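Local structure of lipase (2ORY) at residues A109-P114 with T129-K134; C228-N233 with K284-E289. The protein probably hydrolyses triacylglycerols as a cold-adapted lipase of the class 3 family, with the alpha/beta hydrolase fold. All blocks are in the same frame, centred on the assembly; numbering follows the deposited sequence.

Contact 1: residues A109-P114 with T129-K134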
ATOM      1  N   ALA A 109      -1.798  18.282  -9.097  1.00 35.31           N
ATOM      2  CA  ALA A 109      -1.594  19.336  -8.106  1.00 37.19           C
ATOM      3  C   ALA A 109      -0.810  18.705  -6.954  1.00 35.73           C
ATOM      4  O   ALA A 109      -0.989  17.524  -6.663  1.00 36.45           O
ATOM      5  CB  ALA A 109      -2.953  19.874  -7.603  1.00 32.28           C
ATOM      6  N   MET A 110       0.055  19.474  -6.300  1.00 37.24           N
ATOM      7  CA  MET A 110       0.855  18.925  -5.199  1.00 35.47           C
ATOM      8  C   MET A 110       0.893  19.809  -3.964  1.00 36.95           C
ATOM      9  O   MET A 110       0.657  21.020  -4.041  1.00 36.97           O
ATOM     10  CB  MET A 110       2.297  18.668  -5.671  1.00 32.76           C
ATOM     11  CG  MET A 110       2.397  17.762  -6.887  1.00 32.91           C
ATOM     12  SD  MET A 110       4.086  17.436  -7.433  1.00 39.95           S
ATOM     13  CE  MET A 110       4.508  15.966  -6.396  1.00 28.97           C
ATOM     14  N   LYS A 111       1.198  19.185  -2.826  1.00 36.89           N
ATOM     15  CA  LYS A 111       1.317  19.878  -1.542  1.00 36.25           C
ATOM     16  C   LYS A 111       2.704  19.641  -0.938  1.00 33.16           C
ATOM     17  O   LYS A 111       3.271  18.549  -1.035  1.00 30.71           O
ATOM     18  CB  LYS A 111       0.233  19.411  -0.562  1.00 37.55           C
ATOM     19  CG  LYS A 111      -1.075  20.193  -0.696  1.00 48.96           C
ATOM     20  CD  LYS A 111      -2.119  19.761   0.329  1.00 53.34           C
ATOM     21  CE  LYS A 111      -3.264  20.769   0.431  1.00 55.33           C
ATOM     22  NZ  LYS A 111      -3.944  21.036  -0.876  1.00 56.28           N
ATOM     23  N   LYS A 112       3.262  20.667  -0.315  1.00 30.38           N
ATOM     24  CA  LYS A 112       4.577  20.491   0.260  1.00 30.17           C
ATOM     25  C   LYS A 112       4.416  19.608   1.485  1.00 26.20           C
ATOM     26  O   LYS A 112       3.417  19.707   2.204  1.00 26.92           O
ATOM     27  CB  LYS A 112       5.212  21.841   0.634  1.00 33.96           C
ATOM     28  CG  LYS A 112       4.547  22.561   1.779  1.00 38.68           C
ATOM     29  CD  LYS A 112       5.574  23.144   2.751  1.00 46.39           C
ATOM     30  CE  LYS A 112       6.451  24.208   2.108  1.00 45.48           C
ATOM     31  NZ  LYS A 112       7.604  24.567   2.999  1.00 42.60           N
ATOM     32  N   TRP A 113       5.374  18.707   1.674  1.00 22.33           N
ATOM     33  CA  TRP A 113       5.383  17.805   2.814  1.00 24.77           C
ATOM     34  C   TRP A 113       5.318  18.704   4.046  1.00 27.74           C
ATOM     35  O   TRP A 113       6.178  19.563   4.260  1.00 26.03           O
ATOM     36  CB  TRP A 113       6.671  16.985   2.809  1.00 22.19           C
ATOM     37  CG  TRP A 113       6.788  16.022   3.938  1.00 26.70           C
ATOM     38  CD1 TRP A 113       7.755  16.010   4.905  1.00 21.54           C
ATOM     39  CD2 TRP A 113       5.953  14.877   4.184  1.00 20.84           C
ATOM     40  NE1 TRP A 113       7.578  14.922   5.732  1.00 30.45           N
ATOM     41  CE2 TRP A 113       6.484  14.213   5.316  1.00 24.65           C
ATOM     42  CE3 TRP A 113       4.813  14.352   3.557  1.00 21.94           C
ATOM     43  CZ2 TRP A 113       5.912  13.043   5.837  1.00 20.30           C
ATOM     44  CZ3 TRP A 113       4.239  13.183   4.077  1.00 22.62           C
ATOM     45  CH2 TRP A 113       4.793  12.544   5.207  1.00 23.92           C
ATOM     46  N   PRO A 114       4.285  18.520   4.871  1.00 28.32           N
ATOM     47  CA  PRO A 114       4.162  19.361   6.057  1.00 29.68           C
ATOM     48  C   PRO A 114       4.928  19.000   7.322  1.00 31.93           C
ATOM     49  O   PRO A 114       4.964  19.797   8.252  1.00 32.93           O
ATOM     50  CB  PRO A 114       2.645  19.406   6.291  1.00 28.16           C
ATOM     51  CG  PRO A 114       2.170  18.092   5.788  1.00 29.29           C
ATOM     52  CD  PRO A 114       3.035  17.791   4.580  1.00 28.14           C
ATOM     53  N   THR A 129      -2.123  11.566  -2.626  1.00 25.90           N
ATOM     54  CA  THR A 129      -1.649  10.875  -1.425  1.00 30.44           C
ATOM     55  C   THR A 129      -1.895  11.754  -0.192  1.00 28.58           C
ATOM     56  O   THR A 129      -2.207  11.248   0.891  1.00 25.25           O
ATOM     57  CB  THR A 129      -0.132  10.497  -1.515  1.00 35.46           C
ATOM     58  OG1 THR A 129       0.668  11.666  -1.350  1.00 41.88           O
ATOM     59  CG2 THR A 129       0.190   9.854  -2.866  1.00 27.10           C
ATOM     60  N   SER A 130      -1.786  13.073  -0.364  1.00 26.60           N
ATOM     61  CA  SER A 130      -2.032  13.990   0.753  1.00 27.61           C
ATOM     62  C   SER A 130      -3.435  13.753   1.341  1.00 26.82           C
ATOM     63  O   SER A 130      -3.597  13.635   2.563  1.00 24.00           O
ATOM     64  CB  SER A 130      -1.877  15.447   0.288  1.00 31.92           C
ATOM     65  OG  SER A 130      -2.108  16.355   1.353  1.00 26.53           O
ATOM     66  N   TYR A 131      -4.450  13.667   0.483  1.00 23.87           N
ATOM     67  CA  TYR A 131      -5.798  13.415   0.986  1.00 25.48           C
ATOM     68  C   TYR A 131      -5.905  11.999   1.539  1.00 25.81           C
ATOM     69  O   TYR A 131      -6.635  11.760   2.499  1.00 23.71           O
ATOM     70  CB  TYR A 131      -6.879  13.638  -0.099  1.00 23.93           C
ATOM     71  CG  TYR A 131      -7.156  15.107  -0.369  1.00 30.25           C
ATOM     72  CD1 TYR A 131      -6.522  15.773  -1.418  1.00 33.25           C
ATOM     73  CD2 TYR A 131      -7.952  15.858   0.496  1.00 32.15           C
ATOM     74  CE1 TYR A 131      -6.659  17.153  -1.595  1.00 35.42           C
ATOM     75  CE2 TYR A 131      -8.094  17.243   0.333  1.00 38.58           C
ATOM     76  CZ  TYR A 131      -7.437  17.882  -0.716  1.00 37.02           C
ATOM     77  OH  TYR A 131      -7.520  19.248  -0.872  1.00 36.31           O
ATOM     78  N   GLY A 132      -5.180  11.060   0.937  1.00 21.19           N
ATOM     79  CA  GLY A 132      -5.219   9.692   1.416  1.00 16.96           C
ATOM     80  C   GLY A 132      -4.664   9.587   2.837  1.00 22.51           C
ATOM     81  O   GLY A 132      -5.248   8.908   3.703  1.00 18.69           O
ATOM     82  N   LEU A 133      -3.529  10.247   3.074  1.00 21.18           N
ATOM     83  CA  LEU A 133      -2.896  10.253   4.398  1.00 24.23           C
ATOM     84  C   LEU A 133      -3.790  10.939   5.438  1.00 24.76           C
ATOM     85  O   LEU A 133      -3.922  10.436   6.550  1.00 24.67           O
ATOM     86  CB  LEU A 133      -1.542  10.981   4.357  1.00 25.83           C
ATOM     87  CG  LEU A 133      -0.856  11.215   5.718  1.00 25.52           C
ATOM     88  CD1 LEU A 133      -0.576   9.879   6.403  1.00 21.56           C
ATOM     89  CD2 LEU A 133       0.440  11.994   5.515  1.00 17.97           C
ATOM     90  N   LYS A 134      -4.394  12.083   5.073  1.00 23.79           N
ATOM     91  CA  LYS A 134      -5.274  12.829   5.996  1.00 28.98           C
ATOM     92  C   LYS A 134      -6.475  11.985   6.401  1.00 27.17           C
ATOM     93  O   LYS A 134      -6.906  12.045   7.549  1.00 25.88           O
ATOM     94  CB  LYS A 134      -5.756  14.163   5.388  1.00 26.98           C
ATOM     95  CG  LYS A 134      -4.617  15.158   5.063  1.00 39.57           C
ATOM     96  CD  LYS A 134      -3.694  15.444   6.271  1.00 45.77           C
ATOM     97  CE  LYS A 134      -2.191  15.183   5.993  1.00 45.09           C
ATOM     98  NZ  LYS A 134      -1.590  16.027   4.901  1.00 47.58           N
TER

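Contact 2: residues C228-N233 with K284-E289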
ATOM      1  N   CYS A 228      13.311   0.518   5.182  1.00 28.71           N
ATOM      2  CA  CYS A 228      12.273   0.408   4.155  1.00 28.66           C
ATOM      3  C   CYS A 228      12.692  -0.580   3.076  1.00 30.50           C
ATOM      4  O   CYS A 228      13.770  -0.460   2.478  1.00 27.83           O
ATOM      5  CB  CYS A 228      11.938   1.753   3.477  1.00 26.95           C
ATOM      6  SG  CYS A 228      10.791   1.581   2.013  1.00 26.91           S
ATOM      7  N   THR A 229      11.835  -1.566   2.838  1.00 27.92           N
ATOM      8  CA  THR A 229      12.075  -2.546   1.789  1.00 27.47           C
ATOM      9  C   THR A 229      10.926  -2.397   0.797  1.00 24.75           C
ATOM     10  O   THR A 229       9.817  -2.843   1.054  1.00 28.32           O
ATOM     11  CB  THR A 229      12.088  -3.988   2.346  1.00 30.82           C
ATOM     12  OG1 THR A 229      13.162  -4.115   3.283  1.00 31.65           O
ATOM     13  CG2 THR A 229      12.274  -5.015   1.208  1.00 20.56           C
ATOM     14  N   ARG A 230      11.196  -1.753  -0.331  1.00 29.08           N
ATOM     15  CA  ARG A 230      10.181  -1.515  -1.366  1.00 30.62           C
ATOM     16  C   ARG A 230      10.116  -2.709  -2.310  1.00 26.53           C
ATOM     17  O   ARG A 230      11.067  -2.987  -3.037  1.00 28.10           O
ATOM     18  CB  ARG A 230      10.544  -0.256  -2.161  1.00 33.49           C
ATOM     19  CG  ARG A 230       9.397   0.707  -2.406  1.00 38.10           C
ATOM     20  CD  ARG A 230       9.137   0.901  -3.871  1.00 29.37           C
ATOM     21  NE  ARG A 230      10.325   1.270  -4.628  1.00 27.92           N
ATOM     22  CZ  ARG A 230      10.406   1.181  -5.952  1.00 30.16           C
ATOM     23  NH1 ARG A 230       9.362   0.740  -6.648  1.00 26.95           N
ATOM     24  NH2 ARG A 230      11.528   1.511  -6.580  1.00 26.51           N
ATOM     25  N   ILE A 231       8.991  -3.406  -2.309  1.00 25.77           N
ATOM     26  CA  ILE A 231       8.850  -4.585  -3.152  1.00 23.54           C
ATOM     27  C   ILE A 231       7.917  -4.342  -4.331  1.00 23.80           C
ATOM     28  O   ILE A 231       6.730  -4.070  -4.155  1.00 16.83           O
ATOM     29  CB  ILE A 231       8.381  -5.795  -2.288  1.00 24.52           C
ATOM     30  CG1 ILE A 231       9.435  -6.059  -1.189  1.00 29.77           C
ATOM     31  CG2 ILE A 231       8.189  -7.037  -3.157  1.00 28.20           C
ATOM     32  CD1 ILE A 231       9.139  -7.216  -0.253  1.00 28.40           C
ATOM     33  N   ALA A 232       8.488  -4.404  -5.538  1.00 24.15           N
ATOM     34  CA  ALA A 232       7.742  -4.212  -6.780  1.00 22.34           C
ATOM     35  C   ALA A 232       8.043  -5.310  -7.789  1.00 27.02           C
ATOM     36  O   ALA A 232       9.193  -5.729  -7.943  1.00 25.01           O
ATOM     37  CB  ALA A 232       8.074  -2.887  -7.399  1.00 17.78           C
ATOM     38  N   ASN A 233       6.992  -5.761  -8.468  1.00 29.66           N
ATOM     39  CA  ASN A 233       7.074  -6.780  -9.516  1.00 27.78           C
ATOM     40  C   ASN A 233       7.458  -5.998 -10.785  1.00 28.11           C
ATOM     41  O   ASN A 233       6.856  -4.969 -11.085  1.00 24.82           O
ATOM     42  CB  ASN A 233       5.692  -7.456  -9.643  1.00 27.58           C
ATOM     43  CG  ASN A 233       5.537  -8.324 -10.907  1.00 29.32           C
ATOM     44  OD1 ASN A 233       6.456  -8.470 -11.715  1.00 31.64           O
ATOM     45  ND2 ASN A 233       4.347  -8.891 -11.074  1.00 24.17           N
ATOM     46  N   LYS A 284       9.000  10.635  -8.347  1.00 23.94           N
ATOM     47  CA  LYS A 284      10.038   9.609  -8.254  1.00 24.67           C
ATOM     48  C   LYS A 284       9.785   8.591  -7.149  1.00 28.71           C
ATOM     49  O   LYS A 284       9.286   8.918  -6.073  1.00 25.53           O
ATOM     50  CB  LYS A 284      11.411  10.246  -8.021  1.00 25.49           C
ATOM     51  CG  LYS A 284      12.541   9.223  -8.099  1.00 36.84           C
ATOM     52  CD  LYS A 284      13.923   9.833  -8.049  1.00 32.98           C
ATOM     53  CE  LYS A 284      14.398  10.035  -6.625  1.00 40.66           C
ATOM     54  NZ  LYS A 284      15.872  10.353  -6.557  1.00 39.05           N
ATOM     55  N   GLN A 285      10.163   7.356  -7.431  1.00 26.71           N
ATOM     56  CA  GLN A 285       9.981   6.240  -6.521  1.00 26.59           C
ATOM     57  C   GLN A 285      10.930   6.386  -5.336  1.00 29.78           C
ATOM     58  O   GLN A 285      12.021   6.934  -5.484  1.00 26.77           O
ATOM     59  CB  GLN A 285      10.307   4.968  -7.298  1.00 23.48           C
ATOM     60  CG  GLN A 285       9.439   3.727  -7.114  1.00 34.67           C
ATOM     61  CD  GLN A 285       8.033   3.958  -6.584  1.00 29.15           C
ATOM     62  OE1 GLN A 285       7.856   4.324  -5.428  1.00 23.13           O
ATOM     63  NE2 GLN A 285       7.025   3.709  -7.426  1.00 21.49           N
ATOM     64  N   ILE A 286      10.492   5.920  -4.163  1.00 30.98           N
ATOM     65  CA  ILE A 286      11.312   5.913  -2.953  1.00 29.63           C
ATOM     66  C   ILE A 286      12.130   4.649  -3.179  1.00 28.98           C
ATOM     67  O   ILE A 286      11.646   3.725  -3.837  1.00 21.90           O
ATOM     68  CB  ILE A 286      10.463   5.736  -1.659  1.00 30.42           C
ATOM     69  CG1 ILE A 286       9.525   4.533  -1.817  1.00 33.41           C
ATOM     70  CG2 ILE A 286       9.694   7.013  -1.348  1.00 29.31           C
ATOM     71  CD1 ILE A 286       8.661   4.242  -0.592  1.00 31.69           C
ATOM     72  N   LYS A 287      13.342   4.587  -2.633  1.00 29.57           N
ATOM     73  CA  LYS A 287      14.220   3.431  -2.860  1.00 26.38           C
ATOM     74  C   LYS A 287      14.101   3.061  -4.341  1.00 26.54           C
ATOM     75  O   LYS A 287      13.815   1.925  -4.706  1.00 26.42           O
ATOM     76  CB  LYS A 287      13.817   2.251  -1.972  1.00 27.88           C
ATOM     77  CG  LYS A 287      13.653   2.596  -0.482  1.00 24.83           C
ATOM     78  CD  LYS A 287      14.924   3.166   0.172  1.00 31.37           C
ATOM     79  CE  LYS A 287      16.093   2.188   0.112  1.00 32.36           C
ATOM     80  NZ  LYS A 287      15.866   0.970   0.931  1.00 26.12           N
ATOM     81  N   ALA A 288      14.321   4.049  -5.195  1.00 28.23           N
ATOM     82  CA  ALA A 288      14.225   3.856  -6.635  1.00 33.43           C
ATOM     83  C   ALA A 288      15.253   2.899  -7.250  1.00 35.40           C
ATOM     84  O   ALA A 288      15.052   2.407  -8.359  1.00 38.52           O
ATOM     85  CB  ALA A 288      14.301   5.208  -7.337  1.00 31.73           C
ATOM     86  N   GLU A 289      16.344   2.625  -6.547  1.00 36.05           N
ATOM     87  CA  GLU A 289      17.357   1.734  -7.101  1.00 39.34           C
ATOM     88  C   GLU A 289      17.118   0.287  -6.692  1.00 37.87           C
ATOM     89  O   GLU A 289      17.835  -0.612  -7.130  1.00 38.67           O
ATOM     90  CB  GLU A 289      18.764   2.147  -6.647  1.00 40.87           C
ATOM     91  CG  GLU A 289      19.123   3.607  -6.876  1.00 50.52           C
ATOM     92  CD  GLU A 289      18.965   4.446  -5.615  1.00 55.22           C
ATOM     93  OE1 GLU A 289      19.571   5.535  -5.547  1.00 57.41           O
ATOM     94  OE2 GLU A 289      18.233   4.018  -4.693  1.00 56.46           O
TER
HETATM   95  O   HOH W   1      13.935  -1.097  -0.754  1.00 27.17           O

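Contact 1: residues A109-P114 with T129-K134
The indole of Trp113 is approached obliquely by CD2 of Leu133, with ring atom CZ3 4.2 Å from that methyl carbon. Although the first bond of the Trp113 side chain leads away from helix 127-138, CG lies anti to the backbone N (chi1 -180°), which lets the six-membered ring reach back to Leu133. Tyr115 and Phe216 pack edge-to-face with the indole, while NE1 gives its hydrogen to Asp189 and so satisfies a buried polar atom and fixes the ring. The side chains of Lys111 and Tyr131, the second flat group, run at about a right angle to each other, with Lys111 NZ 4.0 Å from Tyr131 OH, beyond the ring. Lys111 runs nearly straight as far as CE and then bends at chi4 (56°); on the way CD passes 3.6 Å from OG of Ser130. Its ammonium also has a long, weak ion pair with Glu127. Pro114 adds a looser touch, its CG 4.4 Å from Lys134 NZ. No hydrogen bond spans the two segments, and just 201 Å² is buried, so what passes directly between them is side-chain packing. The example illustrates how a small antiparallel hairpin, strands 110-112 and 124-126, is backed by the helix that directly follows it, here within a class 3 lipase domain.

Contact 2: residues C228-N233 with K284-E289
Arg230 and Lys287 tie together two irregular segments of an alpha/beta hydrolase fold: 228-233, bonded through its backbone to the region of strand 199-206, and the loop 284-289 that precedes helix 304-319. The principle on display is reciprocal, since each segment sends a cationic side chain to backbone carbonyls of the other. Arg230 addresses two successive carbonyls. Arg230 NH2 donates to Lys287 O at 3.0 Å, nearly straight (162°), with the oxygen close to the guanidinium plane but the donor well above the carbonyl plane. Arg230 NE makes a weak, bent bond to Ile286 O (2.9 Å). The amide of Gln285 lies over one guanidinium face, shifted to its rim, the planes 25° apart, although the spacing is modelled too tightly to be trusted; its NE2 is held by Pro239 O. Beneath these polar ends, CG of Arg230 packs 3.9 Å from Ile286 CG1, and Cys228 SG lies at the same distance from Lys287 CG. Lys287 curls at chi2, chi3 and chi4, all near -60°, which brings NZ back to Cys228 O (3.0 Å); Gly225 O is a further acceptor. One water completes the join, accepting from Arg230 N at 2.8 Å and from Lys287 NZ at 3.3 Å.

Read from the N terminus, the two contacts stand in series. Strands 52-63, 66-78 and 84-90 of the main sheet are already laid down when contact 1 closes a short loop of 14 residues, bringing the first half of helix 127-138 back against strand 110-112. The chain then adds strand 166-173 and the edge strand 199-206, with the probable nucleophile elbow between the first of these and helix 175-189. Contact 2 closes a wider, 50-residue loop that carries helices 244-247 and 265-278. They neither nest nor cross; their centres are 19 Å apart and they do not touch. Helix 214-224 mediates between them: Phe216 packs on Trp113 of contact 1, while Phe220 receives Cys228 and Ile286 of contact 2.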